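Trehalose-6-phosphate phosphatase (Candida albicans, PDB 5DXI) belongs, in its phosphatase domain, to the HAD superfamily and holds a magnesium ion and a beryllium trifluoride ion in a shared pocket. Local coordinates at residues L12-Y17 with L294-G299; K18-R23 with P225-C230. All coordinates share one frame; numbering follows the deposited sequence.

Interaction 1: L12-Y17 with L294-G299; sequences LLLNNY and LGLLAG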
ATOM      1  N   LEU A  12     -20.429  -3.791 -10.284  1.00 35.80           N
ATOM      2  CA  LEU A  12     -20.041  -2.527 -10.900  1.00 38.90           C
ATOM      3  C   LEU A  12     -18.539  -2.519 -11.200  1.00 34.97           C
ATOM      4  O   LEU A  12     -18.119  -2.089 -12.272  1.00 36.22           O
ATOM      5  CB  LEU A  12     -20.405  -1.334  -9.997  1.00 34.81           C
ATOM      6  CG  LEU A  12     -19.831   0.028 -10.425  1.00 38.37           C
ATOM      7  CD1 LEU A  12     -20.266   0.383 -11.833  1.00 43.72           C
ATOM      8  CD2 LEU A  12     -20.204   1.153  -9.463  1.00 41.80           C
ATOM      9  N   LEU A  13     -17.737  -2.981 -10.244  1.00 35.26           N
ATOM     10  CA  LEU A  13     -16.289  -3.008 -10.447  1.00 36.27           C
ATOM     11  C   LEU A  13     -15.980  -3.822 -11.704  1.00 36.90           C
ATOM     12  O   LEU A  13     -15.198  -3.391 -12.566  1.00 37.21           O
ATOM     13  CB  LEU A  13     -15.558  -3.589  -9.229  1.00 34.09           C
ATOM     14  CG  LEU A  13     -14.029  -3.505  -9.313  1.00 32.18           C
ATOM     15  CD1 LEU A  13     -13.566  -2.048  -9.191  1.00 30.37           C
ATOM     16  CD2 LEU A  13     -13.392  -4.345  -8.243  1.00 30.46           C
ATOM     17  N   LEU A  14     -16.647  -4.972 -11.814  1.00 35.79           N
ATOM     18  CA  LEU A  14     -16.467  -5.873 -12.949  1.00 38.92           C
ATOM     19  C   LEU A  14     -16.870  -5.183 -14.246  1.00 41.61           C
ATOM     20  O   LEU A  14     -16.164  -5.265 -15.251  1.00 42.52           O
ATOM     21  CB  LEU A  14     -17.289  -7.153 -12.745  1.00 41.49           C
ATOM     22  CG  LEU A  14     -17.236  -8.247 -13.822  1.00 41.74           C
ATOM     23  CD1 LEU A  14     -15.810  -8.738 -14.063  1.00 43.62           C
ATOM     24  CD2 LEU A  14     -18.148  -9.408 -13.444  1.00 44.49           C
ATOM     25  N   ASN A  15     -18.003  -4.483 -14.222  1.00 39.79           N
ATOM     26  CA  ASN A  15     -18.462  -3.780 -15.412  1.00 40.53           C
ATOM     27  C   ASN A  15     -17.508  -2.683 -15.856  1.00 42.42           C
ATOM     28  O   ASN A  15     -17.245  -2.531 -17.052  1.00 46.42           O
ATOM     29  CB  ASN A  15     -19.864  -3.214 -15.190  1.00 44.57           C
ATOM     30  CG  ASN A  15     -20.923  -4.299 -15.243  1.00 51.95           C
ATOM     31  OD1 ASN A  15     -20.745  -5.306 -15.939  1.00 51.25           O
ATOM     32  ND2 ASN A  15     -22.023  -4.111 -14.514  1.00 47.93           N
ATOM     33  N   ASN A  16     -16.992  -1.914 -14.904  1.00 39.66           N
ATOM     34  CA  ASN A  16     -16.075  -0.834 -15.242  1.00 40.12           C
ATOM     35  C   ASN A  16     -14.774  -1.444 -15.791  1.00 40.67           C
ATOM     36  O   ASN A  16     -14.182  -0.908 -16.731  1.00 42.31           O
ATOM     37  CB  ASN A  16     -15.786   0.039 -14.020  1.00 39.45           C
ATOM     38  CG  ASN A  16     -15.242   1.420 -14.385  1.00 42.24           C
ATOM     39  OD1 ASN A  16     -15.991   2.378 -14.499  1.00 50.04           O
ATOM     40  ND2 ASN A  16     -13.947   1.509 -14.613  1.00 50.79           N
ATOM     41  N   TYR A  17     -14.357  -2.566 -15.201  1.00 37.23           N
ATOM     42  CA  TYR A  17     -13.155  -3.293 -15.642  1.00 41.88           C
ATOM     43  C   TYR A  17     -13.258  -3.714 -17.098  1.00 42.93           C
ATOM     44  O   TYR A  17     -12.393  -3.390 -17.902  1.00 42.59           O
ATOM     45  CB  TYR A  17     -12.913  -4.538 -14.779  1.00 41.05           C
ATOM     46  CG  TYR A  17     -11.747  -5.414 -15.252  1.00 42.64           C
ATOM     47  CD1 TYR A  17     -10.442  -5.112 -14.898  1.00 42.01           C
ATOM     48  CD2 TYR A  17     -11.961  -6.558 -16.025  1.00 42.38           C
ATOM     49  CE1 TYR A  17      -9.375  -5.911 -15.306  1.00 42.61           C
ATOM     50  CE2 TYR A  17     -10.895  -7.363 -16.443  1.00 43.21           C
ATOM     51  CZ  TYR A  17      -9.605  -7.025 -16.082  1.00 43.01           C
ATOM     52  OH  TYR A  17      -8.534  -7.792 -16.484  1.00 46.35           O
ATOM     53  N   LEU A 294     -10.604 -10.063  -7.115  1.00 34.13           N
ATOM     54  CA  LEU A 294      -9.604 -10.049  -8.182  1.00 35.61           C
ATOM     55  C   LEU A 294      -9.806 -11.267  -9.098  1.00 34.44           C
ATOM     56  O   LEU A 294      -9.674 -11.171 -10.334  1.00 34.60           O
ATOM     57  CB  LEU A 294      -8.180 -10.006  -7.598  1.00 30.17           C
ATOM     58  CG  LEU A 294      -7.868  -8.750  -6.765  1.00 34.51           C
ATOM     59  CD1 LEU A 294      -6.443  -8.770  -6.238  1.00 32.83           C
ATOM     60  CD2 LEU A 294      -8.117  -7.476  -7.578  1.00 27.86           C
ATOM     61  N   GLY A 295     -10.119 -12.406  -8.486  1.00 34.52           N
ATOM     62  CA  GLY A 295     -10.449 -13.613  -9.226  1.00 39.55           C
ATOM     63  C   GLY A 295     -11.613 -13.394 -10.176  1.00 41.44           C
ATOM     64  O   GLY A 295     -11.593 -13.846 -11.319  1.00 41.75           O
ATOM     65  N   LEU A 296     -12.623 -12.673  -9.694  1.00 40.80           N
ATOM     66  CA  LEU A 296     -13.776 -12.311 -10.504  1.00 38.34           C
ATOM     67  C   LEU A 296     -13.362 -11.531 -11.742  1.00 41.46           C
ATOM     68  O   LEU A 296     -13.761 -11.859 -12.860  1.00 43.21           O
ATOM     69  CB  LEU A 296     -14.760 -11.468  -9.679  1.00 39.41           C
ATOM     70  CG  LEU A 296     -15.989 -10.977 -10.447  1.00 42.39           C
ATOM     71  CD1 LEU A 296     -16.900 -12.167 -10.745  1.00 42.32           C
ATOM     72  CD2 LEU A 296     -16.738  -9.837  -9.731  1.00 39.61           C
ATOM     73  N   LEU A 297     -12.550 -10.497 -11.540  1.00 40.37           N
ATOM     74  CA  LEU A 297     -12.055  -9.707 -12.654  1.00 39.81           C
ATOM     75  C   LEU A 297     -11.228 -10.574 -13.592  1.00 43.07           C
ATOM     76  O   LEU A 297     -11.262 -10.401 -14.809  1.00 43.40           O
ATOM     77  CB  LEU A 297     -11.196  -8.541 -12.161  1.00 35.34           C
ATOM     78  CG  LEU A 297     -11.817  -7.532 -11.192  1.00 41.84           C
ATOM     79  CD1 LEU A 297     -10.821  -6.412 -10.909  1.00 36.24           C
ATOM     80  CD2 LEU A 297     -13.100  -6.988 -11.771  1.00 34.73           C
ATOM     81  N   ALA A 298     -10.491 -11.508 -13.005  1.00 37.56           N
ATOM     82  CA  ALA A 298      -9.565 -12.341 -13.767  1.00 43.80           C
ATOM     83  C   ALA A 298     -10.267 -13.386 -14.638  1.00 48.06           C
ATOM     84  O   ALA A 298      -9.655 -13.973 -15.529  1.00 49.52           O
ATOM     85  CB  ALA A 298      -8.579 -13.025 -12.812  1.00 37.75           C
ATOM     86  N   GLY A 299     -11.546 -13.623 -14.384  1.00 47.74           N
ATOM     87  CA  GLY A 299     -12.255 -14.668 -15.095  1.00 49.55           C
ATOM     88  C   GLY A 299     -11.976 -16.051 -14.523  1.00 52.49           C
ATOM     89  O   GLY A 299     -12.146 -17.060 -15.212  1.00 50.52           O
TER
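Leu-297 of helix 287-298 reaches into the side of helix 10-19 between Leu-13, Leu-14 and Tyr-17, and its side chain can be followed outward as an example of how one leucine joins two helices. Leu-297 CB sits squarely over the centre of the Tyr-17 ring, 4.2 Å from the centroid and 2° off the ring normal, a CH-pi contact. A chi1 of -58° swings CG away from the carbonyl carbon, and its two methyls then divide the work. Leu-297 CD1 lies 4.2 Å from Leu-13 CD2. Leu-297 CD2 has several neighbours, lying 3.7 Å from Leu-14 CA and also touching Tyr-17 CB and Leu-14 CD1. On the outer side, Leu-14 and Leu-296 cross at about a right angle, their CD2 methyls 4.0 Å apart. Tyr-17 CE2 lies 3.5 Å from Leu-297 O, while Tyr-17 OH is hydrogen-bonded to Asn-62. The helix segments run at -38° with axes 9.9 Å apart, and Phe-25 of strand 23-27 touches both Tyr-17 and Leu-297 from the sheet. Two neighbouring helices packed on one face of a central sheet are characteristic of the Rossmann-like alpha/beta core of HAD proteins.

Interaction 2: K18-R23 with P225-C230; sequences KESQRR and PDFMLC
Asp-226 turns its carboxylate onto the backbone of the turn that follows helix 10-19, and both oxygens are used. Asp-226 OD2 receives Gln-21 N through its syn lone pair at 2.9 Å, in a nearly straight bond (175°). Asp-226 OD1 takes Arg-22 N at 2.8 Å, also on the syn side but 31° out of the carboxylate plane. With CG set between its own backbone N and carbonyl carbon (chi1 56°), the side chain folds back to these two amides, while Asp-226 N returns a 2.9 Å bond to Arg-22 O. Asp-226 OD2 also lies over one face of the Arg-22 guanidinium, displaced toward its rim, with Arg-22 NH2 4.1 Å from that oxygen; the attraction is one of charge without a directed bond, and Arg-22 NE is hydrogen-bonded to Leu-224 O. Just beyond, strands 23-27 and 227-232 begin as parallel neighbours at the centre of the HAD-type sheet, Arg-23 pairing with Phe-227. Here Arg-23 CA makes a CA-H...O contact with Phe-227 O at 3.4 Å. The Phe-227 ring packs on Leu-13 and Asn-16 of helix 10-19. Ser-20 OG rests 3.3 Å from Phe-227 CB and is hydrogen-bonded to Tyr-17 O.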
ATOM      1  N   LYS A  18     -14.340  -4.400 -17.440  1.00 43.76           N
ATOM      2  CA  LYS A  18     -14.492  -4.915 -18.791  1.00 46.81           C
ATOM      3  C   LYS A  18     -14.741  -3.803 -19.822  1.00 49.74           C
ATOM      4  O   LYS A  18     -14.448  -3.970 -21.005  1.00 50.61           O
ATOM      5  CB  LYS A  18     -15.592  -5.986 -18.811  1.00 45.68           C
ATOM      6  CG  LYS A  18     -15.196  -7.152 -17.908  1.00 50.16           C
ATOM      7  CD  LYS A  18     -16.206  -8.290 -17.852  1.00 54.50           C
ATOM      8  CE  LYS A  18     -15.565  -9.626 -18.298  1.00 61.73           C
ATOM      9  NZ  LYS A  18     -14.174  -9.874 -17.765  1.00 58.79           N
ATOM     10  N   GLU A  19     -15.256  -2.662 -19.375  1.00 46.95           N
ATOM     11  CA  GLU A  19     -15.460  -1.530 -20.269  1.00 48.18           C
ATOM     12  C   GLU A  19     -14.156  -0.788 -20.586  1.00 49.58           C
ATOM     13  O   GLU A  19     -14.000  -0.231 -21.676  1.00 52.18           O
ATOM     14  CB  GLU A  19     -16.479  -0.553 -19.675  1.00 50.96           C
ATOM     15  CG  GLU A  19     -17.485  -0.021 -20.684  1.00 56.69           C
ATOM     16  CD  GLU A  19     -18.541  -1.046 -21.056  1.00 62.05           C
ATOM     17  OE1 GLU A  19     -18.605  -2.114 -20.409  1.00 65.46           O
ATOM     18  OE2 GLU A  19     -19.307  -0.784 -22.005  1.00 66.19           O
ATOM     19  N   SER A  20     -13.237  -0.770 -19.624  1.00 47.26           N
ATOM     20  CA  SER A  20     -12.028   0.055 -19.696  1.00 49.14           C
ATOM     21  C   SER A  20     -10.892  -0.515 -20.561  1.00 47.70           C
ATOM     22  O   SER A  20     -10.802  -1.723 -20.780  1.00 49.06           O
ATOM     23  CB  SER A  20     -11.506   0.294 -18.288  1.00 44.52           C
ATOM     24  OG  SER A  20     -11.128  -0.942 -17.699  1.00 43.19           O
ATOM     25  N   GLN A  21     -10.018   0.376 -21.024  1.00 48.29           N
ATOM     26  CA  GLN A  21      -8.910   0.011 -21.909  1.00 49.38           C
ATOM     27  C   GLN A  21      -7.544   0.068 -21.223  1.00 49.11           C
ATOM     28  O   GLN A  21      -6.643  -0.697 -21.570  1.00 48.04           O
ATOM     29  CB  GLN A  21      -8.871   0.924 -23.134  1.00 52.66           C
ATOM     30  CG  GLN A  21     -10.044   0.814 -24.077  1.00 57.64           C
ATOM     31  CD  GLN A  21      -9.864   1.714 -25.287  1.00 67.70           C
ATOM     32  OE1 GLN A  21      -8.881   1.590 -26.022  1.00 69.19           O
ATOM     33  NE2 GLN A  21     -10.809   2.628 -25.499  1.00 71.17           N
ATOM     34  N   ARG A  22      -7.385   0.979 -20.265  1.00 45.97           N
ATOM     35  CA  ARG A  22      -6.085   1.194 -19.620  1.00 45.20           C
ATOM     36  C   ARG A  22      -6.216   1.052 -18.110  1.00 41.24           C
ATOM     37  O   ARG A  22      -6.525   2.002 -17.390  1.00 39.41           O
ATOM     38  CB  ARG A  22      -5.526   2.566 -19.995  1.00 42.20           C
ATOM     39  CG  ARG A  22      -5.259   2.706 -21.488  1.00 44.67           C
ATOM     40  CD  ARG A  22      -4.996   4.141 -21.886  1.00 49.69           C
ATOM     41  NE  ARG A  22      -6.150   5.001 -21.618  1.00 49.85           N
ATOM     42  CZ  ARG A  22      -7.190   5.135 -22.437  1.00 50.92           C
ATOM     43  NH1 ARG A  22      -7.232   4.462 -23.580  1.00 53.09           N
ATOM     44  NH2 ARG A  22      -8.192   5.935 -22.107  1.00 47.59           N
ATOM     45  N   ARG A  23      -5.947  -0.153 -17.637  1.00 38.96           N
ATOM     46  CA  ARG A  23      -6.235  -0.489 -16.265  1.00 37.18           C
ATOM     47  C   ARG A  23      -4.981  -0.425 -15.411  1.00 37.60           C
ATOM     48  O   ARG A  23      -3.919  -0.908 -15.816  1.00 40.95           O
ATOM     49  CB  ARG A  23      -6.852  -1.875 -16.236  1.00 37.58           C
ATOM     50  CG  ARG A  23      -7.969  -1.996 -17.279  1.00 41.75           C
ATOM     51  CD  ARG A  23      -8.793  -3.211 -17.029  1.00 45.16           C
ATOM     52  NE  ARG A  23      -9.742  -3.535 -18.093  1.00 48.92           N
ATOM     53  CZ  ARG A  23      -9.609  -4.558 -18.933  1.00 45.31           C
ATOM     54  NH1 ARG A  23      -8.543  -5.346 -18.859  1.00 41.58           N
ATOM     55  NH2 ARG A  23     -10.536  -4.776 -19.859  1.00 44.35           N
ATOM     56  N   PRO A 225      -4.835   6.174 -17.196  1.00 42.05           N
ATOM     57  CA  PRO A 225      -5.652   5.018 -16.820  1.00 38.54           C
ATOM     58  C   PRO A 225      -7.127   5.410 -16.805  1.00 38.22           C
ATOM     59  O   PRO A 225      -7.441   6.554 -16.476  1.00 38.18           O
ATOM     60  CB  PRO A 225      -5.164   4.676 -15.407  1.00 37.76           C
ATOM     61  CG  PRO A 225      -3.828   5.352 -15.278  1.00 37.67           C
ATOM     62  CD  PRO A 225      -3.935   6.592 -16.108  1.00 37.98           C
ATOM     63  N   ASP A 226      -8.014   4.502 -17.188  1.00 37.14           N
ATOM     64  CA  ASP A 226      -9.442   4.790 -17.109  1.00 41.65           C
ATOM     65  C   ASP A 226     -10.110   3.843 -16.119  1.00 39.90           C
ATOM     66  O   ASP A 226     -11.330   3.857 -15.945  1.00 41.90           O
ATOM     67  CB  ASP A 226     -10.092   4.689 -18.492  1.00 43.02           C
ATOM     68  CG  ASP A 226      -9.855   3.340 -19.152  1.00 45.01           C
ATOM     69  OD1 ASP A 226      -9.034   2.547 -18.633  1.00 45.13           O
ATOM     70  OD2 ASP A 226     -10.478   3.074 -20.199  1.00 42.60           O
ATOM     71  N   PHE A 227      -9.281   3.034 -15.467  1.00 39.72           N
ATOM     72  CA  PHE A 227      -9.704   2.104 -14.426  1.00 36.32           C
ATOM     73  C   PHE A 227      -8.564   1.962 -13.430  1.00 37.89           C
ATOM     74  O   PHE A 227      -7.467   1.527 -13.794  1.00 35.97           O
ATOM     75  CB  PHE A 227     -10.063   0.738 -15.023  1.00 36.13           C
ATOM     76  CG  PHE A 227     -10.499  -0.282 -14.006  1.00 35.73           C
ATOM     77  CD1 PHE A 227     -11.842  -0.468 -13.724  1.00 39.01           C
ATOM     78  CD2 PHE A 227      -9.572  -1.064 -13.343  1.00 36.40           C
ATOM     79  CE1 PHE A 227     -12.253  -1.416 -12.793  1.00 35.05           C
ATOM     80  CE2 PHE A 227      -9.973  -2.009 -12.410  1.00 36.02           C
ATOM     81  CZ  PHE A 227     -11.314  -2.187 -12.134  1.00 36.36           C
ATOM     82  N   MET A 228      -8.811   2.344 -12.186  1.00 33.43           N
ATOM     83  CA  MET A 228      -7.807   2.229 -11.141  1.00 30.98           C
ATOM     84  C   MET A 228      -8.394   1.516  -9.930  1.00 32.08           C
ATOM     85  O   MET A 228      -9.367   1.988  -9.328  1.00 32.65           O
ATOM     86  CB  MET A 228      -7.269   3.616 -10.747  1.00 34.24           C
ATOM     87  CG  MET A 228      -6.410   4.300 -11.812  1.00 29.57           C
ATOM     88  SD  MET A 228      -6.883   6.018 -12.127  1.00 35.04           S
ATOM     89  CE  MET A 228      -8.408   5.766 -13.041  1.00 35.83           C
ATOM     90  N   LEU A 229      -7.819   0.372  -9.576  1.00 29.22           N
ATOM     91  CA  LEU A 229      -8.277  -0.352  -8.395  1.00 30.16           C
ATOM     92  C   LEU A 229      -7.149  -0.401  -7.379  1.00 28.54           C
ATOM     93  O   LEU A 229      -6.053  -0.905  -7.662  1.00 29.67           O
ATOM     94  CB  LEU A 229      -8.745  -1.762  -8.744  1.00 29.17           C
ATOM     95  CG  LEU A 229      -9.060  -2.675  -7.559  1.00 26.54           C
ATOM     96  CD1 LEU A 229     -10.196  -2.083  -6.708  1.00 25.80           C
ATOM     97  CD2 LEU A 229      -9.418  -4.092  -8.032  1.00 24.66           C
ATOM     98  N   CYS A 230      -7.422   0.136  -6.201  1.00 26.27           N
ATOM     99  CA  CYS A 230      -6.400   0.273  -5.175  1.00 28.94           C
ATOM    100  C   CYS A 230      -6.885  -0.342  -3.873  1.00 27.34           C
ATOM    101  O   CYS A 230      -7.953   0.026  -3.367  1.00 27.04           O
ATOM    102  CB  CYS A 230      -6.051   1.747  -4.976  1.00 30.17           C
ATOM    103  SG  CYS A 230      -4.865   2.124  -3.666  1.00 28.98           S
TER

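The two contacts, about 10 Å apart between centres, share helix 10-19 and illustrate how chemistry follows place in a layered fold. Interaction 1 is a buried contact, built from leucine methyls and an aromatic face, and joins that helix to the helix near the end of the chain. Interaction 2 is only partly buried: at the helix's exit into strand 23-27, polar backbone groups become available and an aspartate meets them, with charge nearby. The contacts meet beneath the helix, where the Phe-227 ring lies close to the Tyr-17 backbone N, and Tyr-17 makes a cation-pi interaction with Arg-23. Thus the first joins helix to helix, and the second ties helix exit and strand to the neighbouring strand.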